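Local coordinates for protein afamin (Homo sapiens, PDB 6FAK) that carries hydrophobic molecules in body fluids, binding vitamin E and keeping lipidated Wnt proteins soluble and active, at residues V162-V167 against T183-V188; F153-L158 against Q255-T260; A418-T423 against K493-Y498; H409-L414 against F529-V534. All blocks are in the same frame, centred on the assembly; numbering follows the deposited sequence. Where two conformers were deposited one is given.

Contact 1: residues V162-V167 against T183-V188; sequences VHFEEV and TRAIPV
Residues 162-167 and 183-188 run nearly antiparallel, their segment axes 9.7 Å apart at closest approach and 169° between N-to-C directions, so that His163 lies across from Val188 and Val167 across from Arg184. Val188 carries most of the contact. Its CG1 branch, anti to the backbone N (chi1 -174°), points over one face of the Phe164 ring, 3.6 Å from the ring centroid and displaced toward the CD2-CE2 side, a CH-pi contact. The other branch, Val188 CG2, diverges toward the first helix and meets Val167 CG2 at 4.0 Å, with His163 CB just beyond. Farther along, Phe164 CE1 comes to 3.8 Å from Ala185 CB, obliquely to the ring. Val167 packs on Arg184: Val167 CG1 touches Arg184 CB at 3.8 Å, while CG2 lies against the carbonyl O. The Arg184 chain bends at chi2 and carries its guanidinium away from the first helix. The imidazole of His163 likewise leaves the interface and is hydrogen-bonded through NE2 to Glu288. Replacing Phe164 by an alanine would probably leave Val188 CG1 without the ring face it packs on and open a gap beside Ala185. Apolar and near the surface, the contact pairs helices 154-171 and 177-209 as consecutive antiparallel helices of the all-helical albumin fold, the second being the long helix that leads from the first albumin domain into the next.

Contact 2: residues F153-L158 against Q255-T260; sequences FAPTLL and QCIRDT
Pro155 and Cys256 meet at the middle of this buried crossing, where Pro155 CD lies 3.7 Å from Cys256 SG. Cys256 SG is also 3.9 Å from Phe153 CB and stands obliquely to the Phe153 ring, 4.9 Å from its centroid, a Cys sulfur-aromatic contact. SG is anti to the backbone N of Cys256 (chi1 -175°), which sends it out toward the start of the other helix. The next atom of the same ring edge, Pro155 CG, lies 3.7 Å from Thr260 OG1, one turn on from Cys256. On the far flank Ile257 CD1 touches Ala154 CB and Leu158 CD1, each at 4.1 Å, and the Leu158 and Ile257 side chains cross at about a right angle. The backbones do the same: the axes of 154-158 and 255-260 are 9.9 Å apart and cross at -92°. In the next shell, the disulfide from Cys256 to Cys248 fixes the sulfur, and the Phe153 ring meets Tyr245 on helix 231-250. Phe153 is the N-cap of helix 154-171, and Gln199 accepts a hydrogen bond from its backbone N. Residues 255-260 belong to the region forming the pocket for hydrophobic ligands. The packing is mostly carbon and sulfur; the one hydroxyl touching Pro155, Thr260 OG1, is hydrogen-bonded with Asn244. This chemistry is consistent with the patch relying on shape and burial where the first albumin domain meets the second.

Contact 3: residues A418-T423 against K493-Y498; sequences APQLST and KADKTY
Two side chains of the loop 493-498 leave the backbone with their next carbon anti to N, Tyr498 CG at chi1 174° and Asp495 CG at -175°, and this sends ring and carboxylate toward Pro419 and Gln420. Pro419 sets its CB-CG edge down on one face of the Tyr498 ring: CB is 3.5 Å from the Tyr498 centroid, almost on the normal, and Pro419 CG is 3.5 Å from Tyr498 CG. This CH-pi contact has a water at its outer end, held by Pro419 O at 3.1 Å and by Tyr498 OH at 2.7 Å. Beside it the bent chain of Gln420 delivers NE2 to Asp495 OD2 at 2.9 Å (N-H...O 156°). The acceptor lies near the amide plane, but the donor stands well above the carboxylate plane. Asp495 OD1 takes Thr497 N at 2.9 Å, closing an Asx turn, and Thr497 OG1 at 2.7 Å, both from the same face. With an alanine in place of Asp495, Gln420 NE2 would probably lose its acceptor and the turn its side-chain closure. Gln420 OE1 is hydrogen-bonded to Asn471, so the whole amide is gripped at both ends. Each segment contains a type I turn, Ala418 to Leu421 and Asp495 to Tyr498. The first links helix 376-417 to helix 423-440, and the second lies between helix 485-490 and strand 503-504; Asp495 also pairs by backbone with Lys416, and Tyr498 touches Lys535 on helix 521-536.

Contact 4: residues H409-L414 against F529-V534; sequences HYLIRL and FLVNLV
Ile412 and Leu411 on helix 376-417 face Leu530, Val531 and Val534 on helix 521-536. Followed outward, Leu411 begins with CB, which is 4.1 Å from Leu530 CD2 and only slightly farther from Val531 CG2. CG, beside the backbone N and anti to the carbonyl carbon (chi1 -70°), then carries the chain on to Leu411 CD2, which ends 4.0 Å from Val531 CG2. The Leu411 and Val531 side chains cross at about a right angle. Next door, Ile412 uses CG1, the middle of its longer branch, as a shared contact point: Val534 CG2 lies 3.9 Å from it and Leu530 CD1 4.0 Å. Leu530 therefore divides its two methyls between neighbouring residues, CD1 to Ile412 and CD2 to Leu411. Val534 similarly presents its second methyl, CG1, to the backbone O of Ile412 at 4.0 Å. All five residues are buried, and the side chains meet carbon to carbon. The segment axes approach to 9.2 Å and cross at -34°, so the helices run roughly the same way. Around them, helix 542-560 closes the side by Ile412 and Leu530, with Gln546 on Ile412 and Phe549 on Leu530, while Asp542 forms a salt bridge with Arg413. Helix 423-440 covers the side of Val531 through Leu426, placing the pair within the helical bundle of the third albumin domain.

Along the chain, contact 2 opens first and encloses contact 1; contact 4 then opens and encloses contact 3. Contacts 1 and 2 share helix 154-171 through adjoining pieces, with centres about 20 Å apart. That helix thus serves both packing within the first albumin domain and the junction to the second, which contains the hydrophobic pocket. Contacts 3 and 4, with centres only about 11 Å apart, touch directly, Thr423 OG1 to Asn532 OD1 at 2.7 Å, probably a hydrogen bond, and so belong to one connected patch of the third domain. Contact 2 lies across the chain's centre from contacts 3 and 4, their centres about 37 Å from its own.

Contact 1: residues V162-V167 against T183-V188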
loop_
_atom_site.group_PDB
_atom_site.type_symbol
_atom_site.label_atom_id
_atom_site.label_comp_id
_atom_site.label_asym_id
_atom_site.label_seq_id
_atom_site.Cartn_x
_atom_site.Cartn_y
_atom_site.Cartn_z
ATOM N N VAL A 162 19.092 1.182 -4.254
ATOM C CA VAL A 162 20.329 1.398 -3.471
ATOM C C VAL A 162 20.583 0.230 -2.489
ATOM O O VAL A 162 21.679 -0.311 -2.437
ATOM C CB VAL A 162 20.310 2.756 -2.717
ATOM C CG1 VAL A 162 21.393 2.831 -1.656
ATOM C CG2 VAL A 162 20.509 3.900 -3.701
ATOM N N HIS A 163 19.571 -0.120 -1.707
ATOM C CA HIS A 163 19.674 -1.217 -0.766
ATOM C C HIS A 163 19.876 -2.572 -1.444
ATOM O O HIS A 163 20.679 -3.397 -0.956
ATOM C CB HIS A 163 18.525 -1.175 0.199
ATOM C CG HIS A 163 18.701 -0.087 1.196
ATOM N ND1 HIS A 163 19.094 -0.334 2.491
ATOM C CD2 HIS A 163 18.712 1.258 1.051
ATOM C CE1 HIS A 163 19.238 0.815 3.130
ATOM N NE2 HIS A 163 19.012 1.796 2.277
ATOM N N PHE A 164 19.233 -2.758 -2.596
ATOM C CA PHE A 164 19.424 -3.967 -3.349
ATOM C C PHE A 164 20.875 -4.065 -3.830
ATOM O O PHE A 164 21.476 -5.124 -3.734
ATOM C CB PHE A 164 18.370 -4.151 -4.449
ATOM C CG PHE A 164 17.194 -5.036 -4.023
ATOM C CD1 PHE A 164 17.396 -6.376 -3.696
ATOM C CD2 PHE A 164 15.885 -4.532 -3.961
ATOM C CE1 PHE A 164 16.323 -7.188 -3.331
ATOM C CE2 PHE A 164 14.800 -5.350 -3.620
ATOM C CZ PHE A 164 15.024 -6.676 -3.286
ATOM N N GLU A 165 21.447 -2.956 -4.273
ATOM C CA GLU A 165 22.849 -2.905 -4.616
ATOM C C GLU A 165 23.823 -3.239 -3.447
ATOM O O GLU A 165 24.836 -3.941 -3.644
ATOM C CB GLU A 165 23.198 -1.550 -5.263
ATOM C CG GLU A 165 24.696 -1.396 -5.511
ATOM C CD GLU A 165 25.056 -0.311 -6.508
ATOM O OE1 GLU A 165 26.151 -0.433 -7.109
ATOM O OE2 GLU A 165 24.273 0.652 -6.689
ATOM N N GLU A 166 23.551 -2.717 -2.263
ATOM C CA GLU A 166 24.317 -3.075 -1.072
ATOM C C GLU A 166 24.198 -4.596 -0.747
ATOM O O GLU A 166 25.147 -5.191 -0.232
ATOM C CB GLU A 166 23.861 -2.294 0.168
ATOM C CG GLU A 166 23.848 -0.759 0.106
ATOM C CD GLU A 166 24.997 -0.097 -0.658
ATOM O OE1 GLU A 166 26.165 -0.566 -0.590
ATOM O OE2 GLU A 166 24.729 0.943 -1.306
ATOM N N VAL A 167 23.055 -5.207 -1.023
ATOM C CA VAL A 167 22.871 -6.639 -0.840
ATOM C C VAL A 167 23.767 -7.399 -1.810
ATOM O O VAL A 167 24.428 -8.321 -1.400
ATOM C CB VAL A 167 21.405 -7.064 -0.935
ATOM C CG1 VAL A 167 21.237 -8.598 -1.065
ATOM C CG2 VAL A 167 20.656 -6.539 0.280
ATOM N N THR A 183 18.453 -14.302 1.991
ATOM C CA THR A 183 18.272 -13.797 3.360
ATOM C C THR A 183 18.240 -12.269 3.410
ATOM O O THR A 183 17.329 -11.675 3.979
ATOM C CB THR A 183 19.458 -14.290 4.246
ATOM O OG1 THR A 183 19.483 -15.718 4.221
ATOM C CG2 THR A 183 19.364 -13.809 5.714
ATOM N N ARG A 184 19.260 -11.658 2.828
ATOM C CA ARG A 184 19.505 -10.197 2.962
ATOM C C ARG A 184 18.511 -9.371 2.136
ATOM O O ARG A 184 18.261 -8.225 2.462
ATOM C CB ARG A 184 20.948 -9.822 2.566
ATOM C CG ARG A 184 22.068 -10.412 3.427
ATOM C CD ARG A 184 21.827 -10.296 4.937
ATOM N NE ARG A 184 22.863 -10.994 5.680
ATOM C CZ ARG A 184 22.757 -11.540 6.893
ATOM N NH1 ARG A 184 23.799 -12.174 7.421
ATOM N NH2 ARG A 184 21.632 -11.447 7.590
ATOM N N ALA A 185 17.985 -9.963 1.081
ATOM C CA ALA A 185 16.900 -9.361 0.262
ATOM C C ALA A 185 15.564 -9.226 1.027
ATOM O O ALA A 185 14.776 -8.305 0.736
ATOM C CB ALA A 185 16.700 -10.152 -1.003
ATOM N N ILE A 186 15.313 -10.092 2.020
ATOM C CA ILE A 186 14.023 -10.084 2.711
ATOM C C ILE A 186 13.608 -8.711 3.262
ATOM O O ILE A 186 12.480 -8.258 2.974
ATOM C CB ILE A 186 13.931 -11.180 3.796
ATOM C CG1 ILE A 186 13.798 -12.550 3.112
ATOM C CG2 ILE A 186 12.721 -10.978 4.708
ATOM C CD1 ILE A 186 14.218 -13.676 4.014
ATOM N N PRO A 187 14.478 -8.054 4.065
ATOM C CA PRO A 187 14.002 -6.773 4.579
ATOM C C PRO A 187 13.910 -5.681 3.538
ATOM O O PRO A 187 13.210 -4.732 3.783
ATOM C CB PRO A 187 15.027 -6.357 5.612
ATOM C CG PRO A 187 16.172 -7.323 5.485
ATOM C CD PRO A 187 15.729 -8.500 4.705
ATOM N N VAL A 188 14.626 -5.804 2.425
ATOM C CA VAL A 188 14.511 -4.821 1.352
ATOM C C VAL A 188 13.117 -4.989 0.716
ATOM O O VAL A 188 12.424 -3.998 0.457
ATOM C CB VAL A 188 15.597 -4.948 0.283
ATOM C CG1 VAL A 188 15.488 -3.809 -0.704
ATOM C CG2 VAL A 188 17.018 -4.910 0.904
#

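Contact 2: residues F153-L158 against Q255-T260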
loop_
_atom_site.group_PDB
_atom_site.type_symbol
_atom_site.label_atom_id
_atom_site.label_comp_id
_atom_site.label_asym_id
_atom_site.label_seq_id
_atom_site.Cartn_x
_atom_site.Cartn_y
_atom_site.Cartn_z
ATOM N N PHE A 153 6.266 5.135 -5.312
ATOM C CA PHE A 153 6.810 6.478 -5.601
ATOM C C PHE A 153 8.321 6.373 -5.878
ATOM O O PHE A 153 9.003 5.516 -5.278
ATOM C CB PHE A 153 6.622 7.426 -4.420
ATOM C CG PHE A 153 5.190 7.728 -4.032
ATOM C CD1 PHE A 153 4.076 7.328 -4.809
ATOM C CD2 PHE A 153 4.971 8.497 -2.910
ATOM C CE1 PHE A 153 2.766 7.664 -4.420
ATOM C CE2 PHE A 153 3.669 8.837 -2.509
ATOM C CZ PHE A 153 2.578 8.403 -3.243
ATOM N N ALA A 154 8.821 7.246 -6.767
ATOM C CA ALA A 154 10.235 7.201 -7.203
ATOM C C ALA A 154 11.283 7.229 -6.097
ATOM O O ALA A 154 12.238 6.441 -6.166
ATOM C CB ALA A 154 10.531 8.216 -8.282
ATOM N N PRO A 155 11.134 8.118 -5.101
ATOM C CA PRO A 155 12.120 8.135 -4.026
ATOM C C PRO A 155 12.200 6.781 -3.306
ATOM O O PRO A 155 13.287 6.327 -2.932
ATOM C CB PRO A 155 11.591 9.240 -3.086
ATOM C CG PRO A 155 10.816 10.141 -3.973
ATOM C CD PRO A 155 10.191 9.254 -4.992
ATOM N N THR A 156 11.064 6.096 -3.166
ATOM C CA THR A 156 11.021 4.770 -2.574
ATOM C C THR A 156 11.779 3.713 -3.419
ATOM O O THR A 156 12.629 2.954 -2.898
ATOM C CB THR A 156 9.575 4.337 -2.296
ATOM O OG1 THR A 156 8.962 5.340 -1.471
ATOM C CG2 THR A 156 9.555 2.997 -1.609
ATOM N N LEU A 157 11.484 3.698 -4.710
ATOM C CA LEU A 157 12.083 2.764 -5.643
ATOM C C LEU A 157 13.588 2.959 -5.754
ATOM O O LEU A 157 14.355 1.959 -5.820
ATOM C CB LEU A 157 11.452 2.886 -7.039
ATOM C CG LEU A 157 10.577 1.809 -7.636
ATOM C CD1 LEU A 157 9.920 0.850 -6.630
ATOM C CD2 LEU A 157 9.561 2.381 -8.609
ATOM N N LEU A 158 14.012 4.211 -5.818
ATOM C CA LEU A 158 15.468 4.532 -5.822
ATOM C C LEU A 158 16.183 4.090 -4.520
ATOM O O LEU A 158 17.309 3.594 -4.552
ATOM C CB LEU A 158 15.699 6.013 -6.055
ATOM C CG LEU A 158 15.313 6.571 -7.415
ATOM C CD1 LEU A 158 15.297 8.092 -7.357
ATOM C CD2 LEU A 158 16.232 6.109 -8.516
ATOM N N GLN A 255 8.487 15.479 -10.732
ATOM C CA GLN A 255 7.762 16.312 -9.784
ATOM C C GLN A 255 7.695 15.674 -8.388
ATOM O O GLN A 255 7.737 16.366 -7.361
ATOM C CB GLN A 255 6.338 16.585 -10.279
ATOM C CG GLN A 255 5.658 17.750 -9.574
ATOM C CD GLN A 255 6.428 19.068 -9.787
ATOM O OE1 GLN A 255 7.060 19.281 -10.823
ATOM N NE2 GLN A 255 6.441 19.891 -8.777
ATOM N N CYS A 256 7.534 14.363 -8.362
ATOM C CA CYS A 256 7.518 13.615 -7.120
ATOM C C CYS A 256 8.811 13.817 -6.333
ATOM O O CYS A 256 8.767 14.126 -5.130
ATOM C CB CYS A 256 7.247 12.125 -7.398
ATOM S SG CYS A 256 7.058 11.027 -5.975
ATOM N N ILE A 257 9.945 13.617 -7.012
ATOM C CA ILE A 257 11.269 13.799 -6.393
ATOM C C ILE A 257 11.428 15.234 -5.880
ATOM O O ILE A 257 11.776 15.411 -4.721
ATOM C CB ILE A 257 12.448 13.353 -7.335
ATOM C CG1 ILE A 257 12.474 11.842 -7.474
ATOM C CG2 ILE A 257 13.795 13.799 -6.791
ATOM C CD1 ILE A 257 13.168 11.323 -8.717
ATOM N N ARG A 258 11.120 16.213 -6.729
ATOM C CA ARG A 258 11.149 17.644 -6.358
ATOM C C ARG A 258 10.271 17.982 -5.176
ATOM O O ARG A 258 10.701 18.688 -4.287
ATOM C CB ARG A 258 10.694 18.551 -7.521
ATOM C CG ARG A 258 11.727 18.670 -8.635
ATOM C CD ARG A 258 11.316 19.653 -9.730
ATOM N NE ARG A 258 12.291 19.649 -10.828
ATOM C CZ ARG A 258 12.066 19.968 -12.110
ATOM N NH1 ARG A 258 10.854 20.332 -12.528
ATOM N NH2 ARG A 258 13.053 19.908 -12.978
ATOM N N ASP A 259 9.021 17.544 -5.192
ATOM C CA ASP A 259 8.110 17.820 -4.070
ATOM C C ASP A 259 8.504 17.077 -2.804
ATOM O O ASP A 259 8.302 17.614 -1.722
ATOM C CB ASP A 259 6.628 17.541 -4.406
ATOM C CG ASP A 259 6.089 18.444 -5.487
ATOM O OD1 ASP A 259 6.750 19.440 -5.771
ATOM O OD2 ASP A 259 5.004 18.166 -6.061
ATOM N N THR A 260 9.012 15.842 -2.909
ATOM C CA THR A 260 9.498 15.124 -1.741
ATOM C C THR A 260 10.686 15.904 -1.107
ATOM O O THR A 260 10.698 16.148 0.089
ATOM C CB THR A 260 9.922 13.691 -2.114
ATOM O OG1 THR A 260 8.780 12.957 -2.592
ATOM C CG2 THR A 260 10.532 12.933 -0.909
#

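Contact 3: residues A418-T423 against K493-Y498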
loop_
_atom_site.group_PDB
_atom_site.type_symbol
_atom_site.label_atom_id
_atom_site.label_comp_id
_atom_site.label_asym_id
_atom_site.label_seq_id
_atom_site.Cartn_x
_atom_site.Cartn_y
_atom_site.Cartn_z
ATOM N N ALA A 418 -16.189 -11.722 -1.185
ATOM C CA ALA A 418 -15.663 -11.187 -2.471
ATOM C C ALA A 418 -15.200 -12.309 -3.406
ATOM O O ALA A 418 -14.052 -12.318 -3.833
ATOM C CB ALA A 418 -14.527 -10.180 -2.219
ATOM N N PRO A 419 -16.087 -13.281 -3.666
ATOM C CA PRO A 419 -15.692 -14.467 -4.436
ATOM C C PRO A 419 -15.372 -14.155 -5.900
ATOM O O PRO A 419 -14.732 -14.998 -6.532
ATOM C CB PRO A 419 -16.901 -15.399 -4.321
ATOM C CG PRO A 419 -18.056 -14.458 -4.153
ATOM C CD PRO A 419 -17.508 -13.365 -3.283
ATOM N N GLN A 420 -15.743 -12.961 -6.399
ATOM C CA GLN A 420 -15.485 -12.570 -7.749
ATOM C C GLN A 420 -14.008 -12.210 -7.981
ATOM O O GLN A 420 -13.549 -12.184 -9.138
ATOM C CB GLN A 420 -16.369 -11.369 -8.158
ATOM C CG GLN A 420 -17.890 -11.643 -8.150
ATOM C CD GLN A 420 -18.530 -11.546 -6.781
ATOM O OE1 GLN A 420 -17.909 -11.077 -5.788
ATOM N NE2 GLN A 420 -19.801 -11.867 -6.722
ATOM N N LEU A 421 -13.253 -11.949 -6.922
ATOM C CA LEU A 421 -11.792 -11.722 -7.059
ATOM C C LEU A 421 -11.050 -12.975 -7.476
ATOM O O LEU A 421 -11.469 -14.074 -7.209
ATOM C CB LEU A 421 -11.193 -11.204 -5.754
ATOM C CG LEU A 421 -11.769 -9.862 -5.321
ATOM C CD1 LEU A 421 -11.249 -9.464 -3.974
ATOM C CD2 LEU A 421 -11.534 -8.764 -6.344
ATOM N N SER A 422 -9.969 -12.814 -8.229
ATOM C CA SER A 422 -9.101 -13.931 -8.541
ATOM C C SER A 422 -8.550 -14.559 -7.229
ATOM O O SER A 422 -8.335 -13.902 -6.194
ATOM C CB SER A 422 -7.931 -13.517 -9.423
ATOM O OG SER A 422 -7.043 -12.691 -8.714
ATOM N N THR A 423 -8.339 -15.865 -7.316
ATOM C CA THR A 423 -7.690 -16.569 -6.266
ATOM C C THR A 423 -6.352 -15.963 -5.873
ATOM O O THR A 423 -6.069 -15.867 -4.662
ATOM C CB THR A 423 -7.558 -18.074 -6.639
ATOM O OG1 THR A 423 -8.884 -18.594 -6.675
ATOM C CG2 THR A 423 -6.742 -18.807 -5.630
ATOM N N LYS A 493 -21.917 -9.895 4.694
ATOM C CA LYS A 493 -22.245 -11.300 4.686
ATOM C C LYS A 493 -21.794 -11.864 3.337
ATOM O O LYS A 493 -21.449 -11.112 2.445
ATOM C CB LYS A 493 -23.752 -11.434 4.880
ATOM C CG LYS A 493 -24.181 -10.945 6.268
ATOM C CD LYS A 493 -25.685 -10.773 6.341
ATOM C CE LYS A 493 -26.172 -10.588 7.780
ATOM N NZ LYS A 493 -27.619 -10.933 7.920
ATOM N N ALA A 494 -21.788 -13.185 3.220
ATOM C CA ALA A 494 -21.399 -13.852 1.983
ATOM C C ALA A 494 -22.226 -13.330 0.790
ATOM O O ALA A 494 -23.399 -12.956 0.943
ATOM C CB ALA A 494 -21.526 -15.377 2.156
ATOM N N ASP A 495 -21.620 -13.255 -0.395
ATOM C CA ASP A 495 -22.406 -12.933 -1.567
ATOM C C ASP A 495 -23.173 -14.163 -2.073
ATOM O O ASP A 495 -22.642 -14.966 -2.851
ATOM C CB ASP A 495 -21.549 -12.370 -2.705
ATOM C CG ASP A 495 -22.377 -11.934 -3.881
ATOM O OD1 ASP A 495 -23.595 -12.307 -3.979
ATOM O OD2 ASP A 495 -21.826 -11.219 -4.745
ATOM N N LYS A 496 -24.435 -14.282 -1.718
ATOM C CA LYS A 496 -25.152 -15.528 -2.074
ATOM C C LYS A 496 -25.621 -15.638 -3.528
ATOM O O LYS A 496 -26.120 -16.670 -3.916
ATOM C CB LYS A 496 -26.312 -15.810 -1.142
ATOM C CG LYS A 496 -25.873 -16.335 0.215
ATOM C CD LYS A 496 -26.076 -15.260 1.251
ATOM C CE LYS A 496 -25.464 -15.600 2.598
ATOM N NZ LYS A 496 -25.120 -14.304 3.252
ATOM N N THR A 497 -25.396 -14.613 -4.326
ATOM C CA THR A 497 -25.698 -14.678 -5.763
ATOM C C THR A 497 -24.575 -15.354 -6.578
ATOM O O THR A 497 -24.752 -15.653 -7.756
ATOM C CB THR A 497 -25.937 -13.267 -6.335
ATOM O OG1 THR A 497 -24.711 -12.503 -6.392
ATOM C CG2 THR A 497 -26.969 -12.477 -5.478
ATOM N N TYR A 498 -23.407 -15.549 -5.962
ATOM C CA TYR A 498 -22.268 -16.041 -6.671
ATOM C C TYR A 498 -22.457 -17.493 -7.124
ATOM O O TYR A 498 -22.882 -18.324 -6.366
ATOM C CB TYR A 498 -21.009 -15.915 -5.791
ATOM C CG TYR A 498 -19.771 -16.540 -6.374
ATOM C CD1 TYR A 498 -19.030 -15.912 -7.386
ATOM C CD2 TYR A 498 -19.295 -17.742 -5.886
ATOM C CE1 TYR A 498 -17.866 -16.517 -7.889
ATOM C CE2 TYR A 498 -18.154 -18.330 -6.406
ATOM C CZ TYR A 498 -17.456 -17.704 -7.392
ATOM O OH TYR A 498 -16.291 -18.285 -7.836
HETATM O O HOH W 1 -14.734 -16.511 -9.186
#

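Contact 4: residues H409-L414 against F529-V534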
loop_
_atom_site.group_PDB
_atom_site.type_symbol
_atom_site.label_atom_id
_atom_site.label_comp_id
_atom_site.label_asym_id
_atom_site.label_seq_id
_atom_site.Cartn_x
_atom_site.Cartn_y
_atom_site.Cartn_z
ATOM N N HIS A 409 -8.786 -18.647 8.398
ATOM C CA HIS A 409 -10.063 -18.042 8.757
ATOM C C HIS A 409 -10.365 -16.787 7.891
ATOM O O HIS A 409 -11.521 -16.623 7.400
ATOM C CB HIS A 409 -10.147 -17.707 10.260
ATOM C CG HIS A 409 -10.269 -18.913 11.150
ATOM N ND1 HIS A 409 -11.101 -18.947 12.249
ATOM C CD2 HIS A 409 -9.692 -20.138 11.088
ATOM C CE1 HIS A 409 -11.023 -20.133 12.829
ATOM N NE2 HIS A 409 -10.170 -20.875 12.146
ATOM N N TYR A 410 -9.354 -15.975 7.659
ATOM C CA TYR A 410 -9.460 -14.785 6.802
ATOM C C TYR A 410 -9.701 -15.096 5.317
ATOM O O TYR A 410 -10.486 -14.405 4.642
ATOM C CB TYR A 410 -8.260 -13.838 6.969
ATOM C CG TYR A 410 -8.350 -13.027 8.262
ATOM C CD1 TYR A 410 -9.521 -12.343 8.594
ATOM C CD2 TYR A 410 -7.280 -12.912 9.132
ATOM C CE1 TYR A 410 -9.628 -11.601 9.760
ATOM C CE2 TYR A 410 -7.392 -12.179 10.322
ATOM C CZ TYR A 410 -8.579 -11.546 10.622
ATOM O OH TYR A 410 -8.738 -10.785 11.747
ATOM N N LEU A 411 -9.019 -16.117 4.839
ATOM C CA LEU A 411 -9.190 -16.588 3.476
ATOM C C LEU A 411 -10.603 -17.080 3.249
ATOM O O LEU A 411 -11.205 -16.778 2.227
ATOM C CB LEU A 411 -8.130 -17.668 3.148
ATOM C CG LEU A 411 -6.710 -17.138 3.039
ATOM C CD1 LEU A 411 -5.808 -18.341 2.819
ATOM C CD2 LEU A 411 -6.510 -16.161 1.889
ATOM N N ILE A 412 -11.150 -17.844 4.180
ATOM C CA ILE A 412 -12.555 -18.280 4.082
ATOM C C ILE A 412 -13.526 -17.055 4.030
ATOM O O ILE A 412 -14.368 -16.929 3.114
ATOM C CB ILE A 412 -12.947 -19.248 5.259
ATOM C CG1 ILE A 412 -12.210 -20.588 5.109
ATOM C CG2 ILE A 412 -14.462 -19.489 5.253
ATOM C CD1 ILE A 412 -12.299 -21.535 6.304
ATOM N N ARG A 413 -13.364 -16.149 4.976
ATOM C CA ARG A 413 -14.241 -14.970 5.104
ATOM C C ARG A 413 -14.142 -14.068 3.891
ATOM O O ARG A 413 -15.171 -13.686 3.352
ATOM C CB ARG A 413 -13.931 -14.168 6.376
ATOM C CG ARG A 413 -14.684 -14.716 7.595
ATOM C CD ARG A 413 -16.161 -14.235 7.649
ATOM N NE ARG A 413 -17.095 -15.226 7.087
ATOM C CZ ARG A 413 -18.268 -14.963 6.502
ATOM N NH1 ARG A 413 -18.714 -13.706 6.397
ATOM N NH2 ARG A 413 -19.000 -15.948 6.030
ATOM N N LEU A 414 -12.923 -13.749 3.474
ATOM C CA LEU A 414 -12.711 -12.889 2.345
ATOM C C LEU A 414 -13.310 -13.486 1.059
ATOM O O LEU A 414 -13.884 -12.768 0.236
ATOM C CB LEU A 414 -11.226 -12.584 2.115
ATOM C CG LEU A 414 -10.495 -11.578 3.017
ATOM C CD1 LEU A 414 -8.964 -11.798 2.906
ATOM C CD2 LEU A 414 -10.850 -10.171 2.566
ATOM N N PHE A 529 -5.395 -23.453 -2.678
ATOM C CA PHE A 529 -6.319 -24.594 -2.488
ATOM C C PHE A 529 -7.551 -24.210 -1.670
ATOM O O PHE A 529 -8.711 -24.487 -2.070
ATOM C CB PHE A 529 -5.555 -25.809 -1.885
ATOM C CG PHE A 529 -6.438 -26.959 -1.526
ATOM C CD1 PHE A 529 -7.044 -27.031 -0.270
ATOM C CD2 PHE A 529 -6.656 -27.972 -2.430
ATOM C CE1 PHE A 529 -7.898 -28.072 0.065
ATOM C CE2 PHE A 529 -7.531 -29.025 -2.114
ATOM C CZ PHE A 529 -8.155 -29.067 -0.847
ATOM N N LEU A 530 -7.304 -23.570 -0.526
ATOM C CA LEU A 530 -8.396 -23.176 0.364
ATOM C C LEU A 530 -9.369 -22.199 -0.296
ATOM O O LEU A 530 -10.590 -22.378 -0.188
ATOM C CB LEU A 530 -7.889 -22.613 1.657
ATOM C CG LEU A 530 -8.972 -22.178 2.639
ATOM C CD1 LEU A 530 -10.011 -23.221 3.023
ATOM C CD2 LEU A 530 -8.281 -21.718 3.900
ATOM N N VAL A 531 -8.817 -21.201 -0.995
ATOM C CA VAL A 531 -9.617 -20.234 -1.672
ATOM C C VAL A 531 -10.465 -20.901 -2.756
ATOM O O VAL A 531 -11.684 -20.668 -2.805
ATOM C CB VAL A 531 -8.788 -19.040 -2.188
ATOM C CG1 VAL A 531 -9.577 -18.138 -3.134
ATOM C CG2 VAL A 531 -8.296 -18.231 -1.003
ATOM N N ASN A 532 -9.841 -21.693 -3.605
ATOM C CA ASN A 532 -10.587 -22.442 -4.648
ATOM C C ASN A 532 -11.673 -23.360 -4.060
ATOM O O ASN A 532 -12.798 -23.436 -4.568
ATOM C CB ASN A 532 -9.637 -23.202 -5.587
ATOM C CG ASN A 532 -8.796 -22.270 -6.436
ATOM O OD1 ASN A 532 -9.290 -21.223 -6.882
ATOM N ND2 ASN A 532 -7.551 -22.639 -6.692
ATOM N N LEU A 533 -11.362 -24.002 -2.941
ATOM C CA LEU A 533 -12.338 -24.827 -2.238
ATOM C C LEU A 533 -13.574 -24.046 -1.775
ATOM O O LEU A 533 -14.745 -24.545 -1.925
ATOM C CB LEU A 533 -11.686 -25.519 -1.042
ATOM C CG LEU A 533 -12.536 -26.572 -0.359
ATOM C CD1 LEU A 533 -12.798 -27.767 -1.275
ATOM C CD2 LEU A 533 -11.825 -26.979 0.929
ATOM N N VAL A 534 -13.325 -22.842 -1.241
ATOM C CA VAL A 534 -14.373 -21.978 -0.739
ATOM C C VAL A 534 -15.235 -21.500 -1.913
ATOM O O VAL A 534 -16.447 -21.432 -1.767
ATOM C CB VAL A 534 -13.877 -20.775 0.105
ATOM C CG1 VAL A 534 -15.022 -19.911 0.519
ATOM C CG2 VAL A 534 -13.216 -21.243 1.403
#